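Local atomic coordinates of UDP-glucose 4-epimerase (Brucella ovis, PDB entry 4WOK), a protein that probably interconverts UDP-glucose and UDP-galactose as an NAD-dependent epimerase. Residues R203-A208 / R324-H329. The protein carries 2 engineered substitutions. Sequence-based numbering, arbitrary orientation.
Sequences RAMMAA and RTAAPH. Engineered in segment 324-329: His329 (natural residue Tyr). With PO4 (phosphate ion), chain D.
Where Met205 meets Ala326 and Ala327 no ring takes part; the flat group nearby is the imidazole of His329, an engineered residue that replaces the natural tyrosine. The carbonyl oxygens of Thr325 and Ala326 and phosphate O3 lie at its edge, in the ring plane. Of these three, ND1 bonds only to O3, as donor (2.9 Å, N-H...O angle 156°); the ion probably comes from the crystallisation liquor. The backbone of His329 is tied into the 3-10 turn by its N to Ala326 O (2.9 Å). Across the interface the contact is apolar and rests on one thioether. Met205 holds CG anti to its carbonyl carbon (chi1 -72°) and runs extended from there, so that SD and CE reach the backbone of the other segment. SD lies 3.8 Å from Ala326 CB and 3.7 Å from Ala327 CA, while CE is 4.2 Å from Ala327 CB. In this extended short-chain dehydrogenase/reductase fold, helix 200-209 and helix 319-326 meet in the smaller C-terminal domain, which in relatives binds the nucleotide sugar, next to the Rossmann domain that carries NAD. The side chain of Ala326 is about 10 Å from the bound zinc and about 12 Å from NAD. Ile276 of helix 269-280 and Leu332 also touch Met205, and Thr280 of the same helix meets Ala327. Thr325 OG1 is hydrogen-bonded to Thr321 O, His235 NE2 and Ala184 N.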
# COMPACT_ATOMS: atom_id res chain seq x y z
N ARG A 203 -11.90 1.30 10.22
CA ARG A 203 -12.98 2.12 10.75
C ARG A 203 -14.18 1.25 11.13
O ARG A 203 -14.78 1.42 12.20
CB ARG A 203 -13.39 3.19 9.73
CG ARG A 203 -12.38 4.34 9.62
CD ARG A 203 -12.81 5.39 8.60
NE ARG A 203 -14.16 5.91 8.88
CZ ARG A 203 -15.19 5.80 8.04
NH1 ARG A 203 -15.03 5.20 6.86
NH2 ARG A 203 -16.38 6.30 8.37
N ALA A 204 -14.52 0.29 10.28
CA ALA A 204 -15.67 -0.58 10.57
C ALA A 204 -15.43 -1.36 11.86
O ALA A 204 -16.33 -1.54 12.68
CB ALA A 204 -15.94 -1.52 9.41
N MET A 205 -14.19 -1.81 12.06
CA MET A 205 -13.85 -2.58 13.26
C MET A 205 -13.85 -1.71 14.51
O MET A 205 -14.35 -2.11 15.57
CB MET A 205 -12.48 -3.25 13.10
CG MET A 205 -12.52 -4.41 12.14
SD MET A 205 -10.92 -5.17 11.85
CE MET A 205 -11.46 -6.57 10.87
N MET A 206 -13.28 -0.52 14.39
CA MET A 206 -13.28 0.43 15.49
C MET A 206 -14.72 0.73 15.91
O MET A 206 -15.01 0.82 17.10
CB MET A 206 -12.56 1.72 15.09
CG MET A 206 -11.04 1.54 14.94
SD MET A 206 -10.28 2.95 14.10
CE MET A 206 -10.50 4.23 15.34
N ALA A 207 -15.60 0.88 14.93
CA ALA A 207 -17.01 1.17 15.22
C ALA A 207 -17.67 -0.01 15.93
O ALA A 207 -18.36 0.16 16.93
CB ALA A 207 -17.74 1.51 13.94
N ALA A 208 -17.42 -1.22 15.44
CA ALA A 208 -17.95 -2.43 16.09
C ALA A 208 -17.41 -2.54 17.51
O ALA A 208 -18.09 -3.00 18.41
CB ALA A 208 -17.61 -3.67 15.28
N ARG A 324 -9.97 -11.67 10.34
CA ARG A 324 -9.45 -12.36 11.52
C ARG A 324 -8.12 -11.78 12.01
O ARG A 324 -7.89 -11.65 13.22
CB ARG A 324 -9.29 -13.84 11.20
CG ARG A 324 -9.38 -14.76 12.39
CD ARG A 324 -9.20 -16.21 11.97
NE ARG A 324 -10.24 -16.64 11.04
CZ ARG A 324 -11.37 -17.24 11.41
NH1 ARG A 324 -11.61 -17.48 12.70
NH2 ARG A 324 -12.26 -17.61 10.50
N THR A 325 -7.23 -11.41 11.09
CA THR A 325 -5.92 -10.94 11.52
C THR A 325 -5.94 -9.47 11.93
O THR A 325 -5.14 -9.05 12.76
CB THR A 325 -4.84 -11.17 10.44
OG1 THR A 325 -5.21 -10.52 9.22
CG2 THR A 325 -4.70 -12.65 10.18
N ALA A 326 -6.86 -8.69 11.37
CA ALA A 326 -6.93 -7.27 11.72
C ALA A 326 -7.69 -7.03 13.03
O ALA A 326 -7.32 -6.18 13.83
CB ALA A 326 -7.58 -6.49 10.59
N ALA A 327 -8.76 -7.81 13.23
CA ALA A 327 -9.69 -7.56 14.34
C ALA A 327 -9.04 -7.36 15.73
O ALA A 327 -9.41 -6.43 16.45
CB ALA A 327 -10.72 -8.69 14.40
N PRO A 328 -8.06 -8.21 16.12
CA PRO A 328 -7.47 -8.03 17.45
C PRO A 328 -6.76 -6.70 17.66
O PRO A 328 -6.53 -6.30 18.80
CB PRO A 328 -6.45 -9.18 17.54
CG PRO A 328 -6.99 -10.21 16.62
CD PRO A 328 -7.55 -9.44 15.47
N HIS A 329 -6.42 -6.01 16.57
CA HIS A 329 -5.75 -4.73 16.70
C HIS A 329 -6.71 -3.57 16.90
O HIS A 329 -6.27 -2.46 17.18
CB HIS A 329 -4.87 -4.49 15.47
CG HIS A 329 -3.73 -5.45 15.36
ND1 HIS A 329 -2.57 -5.30 16.10
CD2 HIS A 329 -3.58 -6.57 14.63
CE1 HIS A 329 -1.75 -6.30 15.80
NE2 HIS A 329 -2.33 -7.08 14.92
P PO4 D . -2.74 -2.86 19.52
O1 PO4 D . -2.28 -4.13 20.21
O2 PO4 D . -4.08 -2.42 20.09
O3 PO4 D . -2.84 -3.14 18.04
O4 PO4 D . -1.72 -1.77 19.76